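Local coordinates for protein EpsJ (PDB 2RET) that forms a binary complex with EpsI and, as a pseudopilin of the type 2 secretion system, probably contributes to the pseudopilus used in protein transport, at residues F32-L37 / F68-W73; K50-A55 / T144-I149; E123-R128 / V151-K156. All blocks are in the same frame, centred on the assembly; numbering follows the deposited sequence.

Interaction 1: residues F32-L37 / F68-W73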
loop_
_atom_site.group_PDB
_atom_site.type_symbol
_atom_site.label_atom_id
_atom_site.label_comp_id
_atom_site.label_asym_id
_atom_site.label_seq_id
_atom_site.Cartn_x
_atom_site.Cartn_y
_atom_site.Cartn_z
ATOM N N PHE B 32 -13.691 15.073 5.742
ATOM C CA PHE B 32 -13.691 14.373 6.997
ATOM C C PHE B 32 -13.379 12.876 6.881
ATOM O O PHE B 32 -12.941 12.252 7.873
ATOM C CB PHE B 32 -15.000 14.603 7.729
ATOM C CG PHE B 32 -15.135 15.968 8.295
ATOM C CD1 PHE B 32 -14.533 16.287 9.487
ATOM C CD2 PHE B 32 -15.908 16.926 7.660
ATOM C CE1 PHE B 32 -14.661 17.555 10.023
ATOM C CE2 PHE B 32 -16.006 18.208 8.172
ATOM C CZ PHE B 32 -15.384 18.521 9.366
ATOM N N ARG B 33 -13.601 12.289 5.710
ATOM C CA ARG B 33 -13.186 10.915 5.496
ATOM C C ARG B 33 -11.681 10.769 5.157
ATOM O O ARG B 33 -11.160 9.652 5.164
ATOM C CB ARG B 33 -14.034 10.244 4.415
ATOM C CG ARG B 33 -15.474 9.994 4.792
ATOM C CD ARG B 33 -16.152 9.469 3.569
ATOM N NE ARG B 33 -17.585 9.207 3.636
ATOM C CZ ARG B 33 -18.141 8.048 3.991
ATOM N NH1 ARG B 33 -17.416 7.011 4.373
ATOM N NH2 ARG B 33 -19.459 7.925 3.941
ATOM N N GLN B 34 -11.012 11.875 4.846
ATOM C CA GLN B 34 -9.620 11.860 4.433
ATOM C C GLN B 34 -8.720 12.658 5.389
ATOM O O GLN B 34 -7.685 13.208 4.984
ATOM C CB GLN B 34 -9.505 12.357 2.981
ATOM C CG GLN B 34 -10.321 11.463 2.020
ATOM C CD GLN B 34 -9.702 11.340 0.689
ATOM O OE1 GLN B 34 -9.042 10.334 0.359
ATOM N NE2 GLN B 34 -9.889 12.362 -0.111
ATOM N N ILE B 35 -9.091 12.653 6.659
ATOM C CA ILE B 35 -8.305 13.307 7.716
ATOM C C ILE B 35 -6.939 12.621 7.845
ATOM O O ILE B 35 -6.860 11.394 7.873
ATOM C CB ILE B 35 -9.037 13.281 9.100
ATOM C CG1 ILE B 35 -10.327 14.103 9.019
ATOM C CG2 ILE B 35 -8.130 13.841 10.236
ATOM C CD1 ILE B 35 -11.049 14.306 10.402
ATOM N N ALA B 36 -5.881 13.426 7.945
ATOM C CA ALA B 36 -4.525 12.906 7.962
ATOM C C ALA B 36 -3.868 13.055 9.352
ATOM O O ALA B 36 -4.075 14.038 10.068
ATOM C CB ALA B 36 -3.684 13.568 6.854
ATOM N N LEU B 37 -3.101 12.034 9.714
ATOM C CA LEU B 37 -2.269 11.986 10.902
ATOM C C LEU B 37 -1.046 12.870 10.672
ATOM O O LEU B 37 0.058 12.400 10.435
ATOM C CB LEU B 37 -1.890 10.522 11.203
ATOM C CG LEU B 37 -1.398 10.180 12.616
ATOM C CD1 LEU B 37 -2.422 10.580 13.649
ATOM C CD2 LEU B 37 -1.059 8.665 12.695
ATOM N N PHE B 68 -7.934 20.934 10.333
ATOM C CA PHE B 68 -7.168 19.694 10.267
ATOM C C PHE B 68 -6.434 19.500 8.917
ATOM O O PHE B 68 -6.767 20.122 7.900
ATOM C CB PHE B 68 -8.082 18.483 10.590
ATOM C CG PHE B 68 -9.328 18.383 9.722
ATOM C CD1 PHE B 68 -10.547 18.911 10.157
ATOM C CD2 PHE B 68 -9.295 17.730 8.490
ATOM C CE1 PHE B 68 -11.695 18.809 9.376
ATOM C CE2 PHE B 68 -10.430 17.615 7.703
ATOM C CZ PHE B 68 -11.626 18.149 8.126
ATOM N N ALA B 69 -5.424 18.629 8.923
ATOM C CA ALA B 69 -4.730 18.197 7.687
ATOM C C ALA B 69 -5.559 17.130 7.005
ATOM O O ALA B 69 -6.221 16.361 7.655
ATOM C CB ALA B 69 -3.325 17.683 8.031
ATOM N N ARG B 70 -5.581 17.094 5.678
ATOM C CA ARG B 70 -6.242 16.011 5.003
ATOM C C ARG B 70 -5.408 15.495 3.821
ATOM O O ARG B 70 -4.595 16.259 3.263
ATOM C CB ARG B 70 -7.674 16.422 4.576
ATOM C CG ARG B 70 -7.785 17.549 3.561
ATOM C CD ARG B 70 -9.045 17.423 2.739
ATOM N NE ARG B 70 -8.914 16.382 1.763
ATOM C CZ ARG B 70 -9.626 16.241 0.637
ATOM N NH1 ARG B 70 -10.624 17.044 0.293
ATOM N NH2 ARG B 70 -9.348 15.225 -0.145
ATOM N N LEU B 71 -5.597 14.211 3.472
ATOM C CA LEU B 71 -5.093 13.670 2.209
ATOM C C LEU B 71 -5.760 14.419 1.055
ATOM O O LEU B 71 -6.963 14.333 0.872
ATOM C CB LEU B 71 -5.317 12.132 2.078
ATOM C CG LEU B 71 -4.825 11.496 0.745
ATOM C CD1 LEU B 71 -3.339 11.800 0.386
ATOM C CD2 LEU B 71 -5.066 9.960 0.694
ATOM N N GLY B 72 -4.989 15.206 0.323
ATOM C CA GLY B 72 -5.486 15.908 -0.860
ATOM C C GLY B 72 -5.529 15.025 -2.097
ATOM O O GLY B 72 -6.531 14.993 -2.806
ATOM N N TRP B 73 -4.456 14.278 -2.332
ATOM C CA TRP B 73 -4.350 13.315 -3.446
ATOM C C TRP B 73 -3.072 12.430 -3.348
ATOM O O TRP B 73 -2.147 12.760 -2.620
ATOM C CB TRP B 73 -4.354 14.027 -4.812
ATOM C CG TRP B 73 -3.343 15.126 -4.969
ATOM C CD1 TRP B 73 -2.048 14.991 -5.350
ATOM C CD2 TRP B 73 -3.567 16.536 -4.810
ATOM N NE1 TRP B 73 -1.432 16.214 -5.405
ATOM C CE2 TRP B 73 -2.338 17.184 -5.066
ATOM C CE3 TRP B 73 -4.688 17.314 -4.462
ATOM C CZ2 TRP B 73 -2.180 18.567 -4.985
ATOM C CZ3 TRP B 73 -4.531 18.706 -4.372
ATOM C CH2 TRP B 73 -3.273 19.315 -4.645
HETATM O O HOH W 1 -5.318 16.308 11.160
#
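Ile35 lies against Arg70 in a single beta bridge, where the loop leaving helix 10-32 touches strand 64-74. Two backbone bonds flank the pair. Leu71 N donates to Gln34 O at 2.8 Å, and Ala36 N reaches Ala69 O at 3.0 Å. A water also joins Ala36 O and Ala69 N.

The Arg70 side chain can be followed outward from here. Its CB sits 3.2 Å from Gln34 O, the carbonyl that serves Leu71. CG stands between the backbone N and the carbonyl carbon, and a bend farther out (chi3 -75°) curls the guanidinium back over its own strand. There NE and NH2 hold Leu71 O side-on, at 3.0 Å from NE to Leu71 O and 2.7 Å from NH2 to Leu71 O, so one carbonyl fixes the rotation of the group. NH1 turns to Asp31 of the helix in a salt bridge. NH2 also comes close to Gln34 NE2, but as modelled both are donors and no bond can be read there.

At the other end the contact is apolar. The rings of Phe32 and Phe68 meet obliquely, centroids 4.9 Å apart and planes at 49°, with Phe68 CZ over one face of Phe32 near its rim. Ile35 CG1 makes an off-centre CH-pi contact 4.2 Å from the centroid of the Phe68 ring, while Ile35 CD1 lies over the middle of that ring.

This junction ties the helix of the pilin-like fold to its large antiparallel sheet. Strand 79-93 pairs with strand 64-74, with a classic beta bulge where Gly72 and Trp73 face Glu84. Phe32 also meets the rings of Tyr90 and Tyr165 and packs on Val151 of strand 148-155, whereas Gln34 and Leu71 pack on His74 of a second EpsJ subunit.

Interaction 2: residues K50-A55 / T144-I149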
loop_
_atom_site.group_PDB
_atom_site.type_symbol
_atom_site.label_atom_id
_atom_site.label_comp_id
_atom_site.label_asym_id
_atom_site.label_seq_id
_atom_site.Cartn_x
_atom_site.Cartn_y
_atom_site.Cartn_z
ATOM N N LYS B 50 -1.085 21.010 16.535
ATOM C CA LYS B 50 -2.153 20.070 16.902
ATOM C C LYS B 50 -2.533 19.194 15.708
ATOM O O LYS B 50 -2.419 19.595 14.555
ATOM C CB LYS B 50 -3.416 20.795 17.391
ATOM C CG LYS B 50 -3.322 21.543 18.716
ATOM C CD LYS B 50 -4.677 22.163 19.068
ATOM C CE LYS B 50 -4.589 23.162 20.207
ATOM N NZ LYS B 50 -3.787 24.413 19.910
ATOM N N LEU B 51 -3.001 17.992 16.022
ATOM C CA LEU B 51 -3.669 17.119 15.058
ATOM C C LEU B 51 -5.050 17.683 14.596
ATOM O O LEU B 51 -5.300 17.787 13.405
ATOM C CB LEU B 51 -3.816 15.719 15.644
ATOM C CG LEU B 51 -2.645 14.788 15.371
ATOM C CD1 LEU B 51 -2.886 13.472 16.122
ATOM C CD2 LEU B 51 -2.419 14.561 13.846
ATOM N N LEU B 52 -5.915 18.028 15.551
ATOM C CA LEU B 52 -7.253 18.614 15.294
ATOM C C LEU B 52 -7.393 19.901 16.109
ATOM O O LEU B 52 -7.162 19.898 17.309
ATOM C CB LEU B 52 -8.421 17.694 15.694
ATOM C CG LEU B 52 -8.730 16.383 14.944
ATOM C CD1 LEU B 52 -9.459 15.398 15.881
ATOM C CD2 LEU B 52 -9.546 16.611 13.698
ATOM N N HIS B 53 -7.770 20.981 15.435
ATOM C CA HIS B 53 -7.978 22.259 16.071
ATOM C C HIS B 53 -9.493 22.448 16.132
ATOM O O HIS B 53 -10.184 22.275 15.153
ATOM C CB HIS B 53 -7.322 23.408 15.271
ATOM C CG HIS B 53 -5.881 23.178 14.934
ATOM N ND1 HIS B 53 -4.840 23.761 15.637
ATOM C CD2 HIS B 53 -5.308 22.427 13.967
ATOM C CE1 HIS B 53 -3.697 23.381 15.103
ATOM N NE2 HIS B 53 -3.955 22.574 14.087
ATOM N N TRP B 54 -9.971 22.802 17.307
ATOM C CA TRP B 54 -11.399 22.829 17.613
ATOM C C TRP B 54 -11.623 23.829 18.751
ATOM O O TRP B 54 -11.279 23.561 19.894
ATOM C CB TRP B 54 -11.922 21.446 18.011
ATOM C CG TRP B 54 -13.363 21.457 18.511
ATOM C CD1 TRP B 54 -13.806 21.107 19.774
ATOM C CD2 TRP B 54 -14.531 21.806 17.772
ATOM N NE1 TRP B 54 -15.175 21.231 19.851
ATOM C CE2 TRP B 54 -15.642 21.659 18.637
ATOM C CE3 TRP B 54 -14.751 22.250 16.471
ATOM C CZ2 TRP B 54 -16.929 21.947 18.241
ATOM C CZ3 TRP B 54 -16.026 22.509 16.067
ATOM C CH2 TRP B 54 -17.110 22.356 16.942
ATOM N N ALA B 55 -12.155 24.997 18.419
ATOM C CA ALA B 55 -12.317 26.058 19.437
ATOM C C ALA B 55 -13.314 27.076 18.985
ATOM O O ALA B 55 -13.544 27.238 17.793
ATOM C CB ALA B 55 -10.975 26.741 19.751
ATOM N N THR B 144 -2.445 10.899 18.493
ATOM C CA THR B 144 -3.340 10.008 17.756
ATOM C C THR B 144 -4.677 10.733 17.501
ATOM O O THR B 144 -5.062 11.638 18.242
ATOM C CB THR B 144 -3.550 8.644 18.519
ATOM O OG1 THR B 144 -4.191 7.685 17.663
ATOM C CG2 THR B 144 -4.420 8.831 19.767
ATOM N N LEU B 145 -5.374 10.354 16.437
ATOM C CA LEU B 145 -6.665 10.957 16.120
ATOM C C LEU B 145 -7.718 10.209 16.905
ATOM O O LEU B 145 -7.470 9.091 17.342
ATOM C CB LEU B 145 -6.970 10.885 14.616
ATOM C CG LEU B 145 -6.192 11.845 13.680
ATOM C CD1 LEU B 145 -6.283 11.361 12.264
ATOM C CD2 LEU B 145 -6.702 13.320 13.804
ATOM N N PRO B 146 -8.906 10.809 17.094
ATOM C CA PRO B 146 -10.002 10.009 17.647
ATOM C C PRO B 146 -10.431 8.932 16.644
ATOM O O PRO B 146 -10.330 9.158 15.440
ATOM C CB PRO B 146 -11.125 11.047 17.848
ATOM C CG PRO B 146 -10.845 12.053 16.785
ATOM C CD PRO B 146 -9.342 12.174 16.780
ATOM N N ALA B 147 -10.893 7.777 17.126
ATOM C CA ALA B 147 -11.326 6.682 16.243
ATOM C C ALA B 147 -12.476 7.130 15.284
ATOM O O ALA B 147 -12.605 6.625 14.171
ATOM C CB ALA B 147 -11.756 5.432 17.109
ATOM N N ALA B 148 -13.283 8.081 15.747
ATOM C CA ALA B 148 -14.428 8.627 15.007
ATOM C C ALA B 148 -14.711 10.084 15.414
ATOM O O ALA B 148 -14.346 10.537 16.491
ATOM C CB ALA B 148 -15.674 7.773 15.219
ATOM N N ILE B 149 -15.352 10.800 14.504
ATOM C CA ILE B 149 -15.711 12.195 14.650
ATOM C C ILE B 149 -17.167 12.309 14.165
ATOM O O ILE B 149 -17.524 11.748 13.159
ATOM C CB ILE B 149 -14.728 13.092 13.795
ATOM C CG1 ILE B 149 -13.311 13.009 14.381
ATOM C CG2 ILE B 149 -15.078 14.575 13.832
ATOM C CD1 ILE B 149 -12.205 13.133 13.325
#
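The seam between the two beta-sheets of this pseudopilin is closed here by Leu51 and Leu52, of the 49-56 segment, which press on Leu145 and Pro146 in the loop that leads into strand 148-155. The contact is wholly apolar in its side chains, and the backbones stay well apart: the nearest CA atoms, those of Leu51 and Leu145, are 6.9 Å from each other.

Leu51 and Leu52 share the contact about equally, and Leu52 makes the closest approach. With CG anti to the carbonyl carbon (chi1 -68°), its CD1 branch is directed at the proline and meets the ring tip to tip, 3.3 Å from Pro146 CD. That is tighter than an ordinary carbon-carbon contact, so the leucine is packed hard against the ring at this point. The same CD1 looks more loosely at Ile149 CD1, 4.4 Å away. Leu145 crosses Leu52 at about a right angle and brings its CD2 branch to 3.8 Å from Leu52 CG. Leu145 CD2 also lies 4.2 Å from Leu51 CB, which places one methyl against both leucines.

Leu51 itself touches main chain more than side chain: its CD1 lies 3.5 Å from Thr144 N and equally far from Thr144 O. Thr144 OG1 is bonded to Gly170 O, and the Thr144 carbonyl O accepts from Trp139 NE1.

Around this core, Leu52 also packs through CD2 on Phe68 of strand 64-74 and touches Phe129 of strand 122-130, so it meets a strand of each sheet, while Ile149 rests on Val127 of the adjoining strand 122-130 and on Ile35 beyond helix 10-32. Ala147, at the turn into the strand, packs on Leu30 of the EpsI chain.

Interaction 3: residues E123-R128 / V151-K156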
loop_
_atom_site.group_PDB
_atom_site.type_symbol
_atom_site.label_atom_id
_atom_site.label_comp_id
_atom_site.label_asym_id
_atom_site.label_seq_id
_atom_site.Cartn_x
_atom_site.Cartn_y
_atom_site.Cartn_z
ATOM N N GLU B 123 -26.906 27.591 11.710
ATOM C CA GLU B 123 -26.756 28.356 12.928
ATOM C C GLU B 123 -25.503 27.943 13.705
ATOM O O GLU B 123 -24.782 28.794 14.260
ATOM C CB GLU B 123 -28.004 28.190 13.799
ATOM C CG GLU B 123 -29.246 28.902 13.217
ATOM C CD GLU B 123 -30.557 28.442 13.825
ATOM O OE1 GLU B 123 -30.547 27.548 14.701
ATOM O OE2 GLU B 123 -31.608 28.992 13.427
ATOM N N GLU B 124 -25.234 26.642 13.721
ATOM C CA GLU B 124 -24.248 26.074 14.627
ATOM C C GLU B 124 -23.517 24.969 13.903
ATOM O O GLU B 124 -24.056 24.351 12.973
ATOM C CB GLU B 124 -24.921 25.534 15.909
ATOM C CG GLU B 124 -23.936 25.282 17.050
ATOM C CD GLU B 124 -24.577 24.707 18.308
ATOM O OE1 GLU B 124 -25.704 25.144 18.681
ATOM O OE2 GLU B 124 -23.932 23.826 18.939
ATOM N N LEU B 125 -22.259 24.831 14.315
ATOM C CA LEU B 125 -21.374 23.746 14.054
ATOM C C LEU B 125 -20.980 23.153 15.409
ATOM O O LEU B 125 -20.452 23.844 16.231
ATOM C CB LEU B 125 -20.119 24.269 13.318
ATOM C CG LEU B 125 -18.943 23.291 13.133
ATOM C CD1 LEU B 125 -19.367 22.121 12.271
ATOM C CD2 LEU B 125 -17.674 23.982 12.572
ATOM N N ASN B 126 -21.249 21.873 15.612
ATOM C CA ASN B 126 -20.749 21.136 16.761
ATOM C C ASN B 126 -20.076 19.802 16.381
ATOM O O ASN B 126 -20.597 19.036 15.604
ATOM C CB ASN B 126 -21.870 20.848 17.743
ATOM C CG ASN B 126 -21.344 20.364 19.091
ATOM O OD1 ASN B 126 -20.456 20.984 19.709
ATOM N ND2 ASN B 126 -21.874 19.244 19.543
ATOM N N VAL B 127 -18.938 19.530 16.987
ATOM C CA VAL B 127 -18.147 18.345 16.693
ATOM C C VAL B 127 -17.833 17.623 17.986
ATOM O O VAL B 127 -17.515 18.255 18.996
ATOM C CB VAL B 127 -16.851 18.685 15.924
ATOM C CG1 VAL B 127 -16.040 17.400 15.653
ATOM C CG2 VAL B 127 -17.166 19.372 14.544
ATOM N N ARG B 128 -17.966 16.295 17.946
ATOM C CA ARG B 128 -17.663 15.419 19.063
ATOM C C ARG B 128 -16.713 14.339 18.609
ATOM O O ARG B 128 -16.687 13.966 17.459
ATOM C CB ARG B 128 -18.918 14.817 19.625
ATOM C CG ARG B 128 -19.759 15.816 20.376
ATOM C CD ARG B 128 -21.200 15.410 20.357
ATOM N NE ARG B 128 -21.508 14.566 21.491
ATOM C CZ ARG B 128 -22.042 13.346 21.450
ATOM N NH1 ARG B 128 -22.364 12.739 20.299
ATOM N NH2 ARG B 128 -22.252 12.715 22.602
ATOM N N VAL B 151 -19.851 15.197 13.156
ATOM C CA VAL B 151 -20.024 16.575 12.769
ATOM C C VAL B 151 -21.520 16.841 12.709
ATOM O O VAL B 151 -22.221 16.235 11.921
ATOM C CB VAL B 151 -19.321 16.857 11.416
ATOM C CG1 VAL B 151 -19.518 18.355 11.015
ATOM C CG2 VAL B 151 -17.824 16.500 11.545
ATOM N N GLU B 152 -21.995 17.735 13.581
ATOM C CA GLU B 152 -23.384 18.141 13.607
ATOM C C GLU B 152 -23.598 19.599 13.175
ATOM O O GLU B 152 -22.961 20.489 13.661
ATOM C CB GLU B 152 -23.951 17.932 15.007
ATOM C CG GLU B 152 -25.441 18.236 15.097
ATOM C CD GLU B 152 -25.958 18.020 16.490
ATOM O OE1 GLU B 152 -25.652 18.872 17.377
ATOM O OE2 GLU B 152 -26.646 16.980 16.681
ATOM N N LEU B 153 -24.540 19.801 12.255
ATOM C CA LEU B 153 -24.987 21.123 11.800
ATOM C C LEU B 153 -26.412 21.354 12.267
ATOM O O LEU B 153 -27.223 20.452 12.246
ATOM C CB LEU B 153 -24.954 21.197 10.268
ATOM C CG LEU B 153 -23.612 20.830 9.611
ATOM C CD1 LEU B 153 -23.740 20.820 8.106
ATOM C CD2 LEU B 153 -22.580 21.833 10.055
ATOM N N THR B 154 -26.696 22.573 12.699
ATOM C CA THR B 154 -28.027 23.023 13.035
ATOM C C THR B 154 -28.420 23.989 11.906
ATOM O O THR B 154 -27.864 25.097 11.768
ATOM C CB THR B 154 -28.048 23.715 14.409
ATOM O OG1 THR B 154 -27.510 22.817 15.390
ATOM C CG2 THR B 154 -29.531 24.208 14.828
ATOM N N LEU B 155 -29.347 23.505 11.077
ATOM C CA LEU B 155 -29.934 24.266 10.011
ATOM C C LEU B 155 -31.211 24.974 10.499
ATOM O O LEU B 155 -31.980 24.438 11.288
ATOM C CB LEU B 155 -30.251 23.375 8.811
ATOM C CG LEU B 155 -29.199 22.438 8.206
ATOM C CD1 LEU B 155 -29.576 22.060 6.753
ATOM C CD2 LEU B 155 -27.793 22.993 8.304
ATOM N N LYS B 156 -31.412 26.185 10.007
ATOM C CA LYS B 156 -32.569 26.999 10.313
ATOM C C LYS B 156 -33.885 26.311 9.963
ATOM O O LYS B 156 -34.861 26.386 10.698
ATOM C CB LYS B 156 -32.478 28.319 9.536
ATOM C CG LYS B 156 -31.525 29.352 10.158
ATOM C CD LYS B 156 -32.183 30.781 10.187
ATOM C CE LYS B 156 -31.820 31.608 11.453
ATOM N NZ LYS B 156 -32.749 32.835 11.651
#
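Leu125, Val127, Val151 and Leu153 form the apolar face of two adjoining antiparallel strands. Leu125, its CG anti to the backbone N (chi1 171°), sends CD1 obliquely across to the other strand, where it lies 3.9 Å from Leu153 CD2 and 4.0 Å from Val151 CG1. Val127 adds a looser methyl contact, CG2 to Val151 CG2 at 4.2 Å.

Both Leu125–Leu153 and Val127–Val151 are non-hydrogen-bonded pairs. Between them, Asn126 and Glu152 make a hydrogen-bonded pair with two nearly straight bonds: Asn126 N to Glu152 O at 2.9 Å, and Glu152 N to Asn126 O at 2.8 Å. Their side chains, with those of Glu124 and Thr154, occupy the polar face, where Thr154 CB lies 3.9 Å from Glu124 CB.

At the far end Glu123 N binds Thr154 O at 2.7 Å. The Glu123 and Lys156 side chains cross at about a right angle, Glu123 OE2 resting 3.3 Å from Lys156 CE. The ammonium stays beyond salt-bridge distance.

These are the two inner strands of the smaller sheet, between 135-136 and 159-166. Helix 10-32 covers Val151 and Leu153 through Met28, Trp54 of strand 49-56 packs on Leu125 and Val127, and strand 159-166 pairs with 151-155 along its other edge.

The apolar sides of the three contacts meet in one interior. Interactions 1 and 2, with centres about 11 Å apart, meet where Ile35 CD1 lies 3.4 Å from Ile149 CD1 and Phe68 CB lies 3.9 Å from Leu52 CD2; their strands 64-74 and 49-56 are neighbours in the larger sheet. Interactions 2 and 3 both use strand 148-155. Their centres are about 17 Å apart, yet Ile149 CG2 comes within 3.5 Å of Val127 CG1, and Trp54 reaches across to strand 122-130. Interaction 1 is about 20 Å from interaction 3, centre to centre, and touches it through Phe32 CE1 and Val151 CG2. Together they join helix end, both sheets and connecting loop.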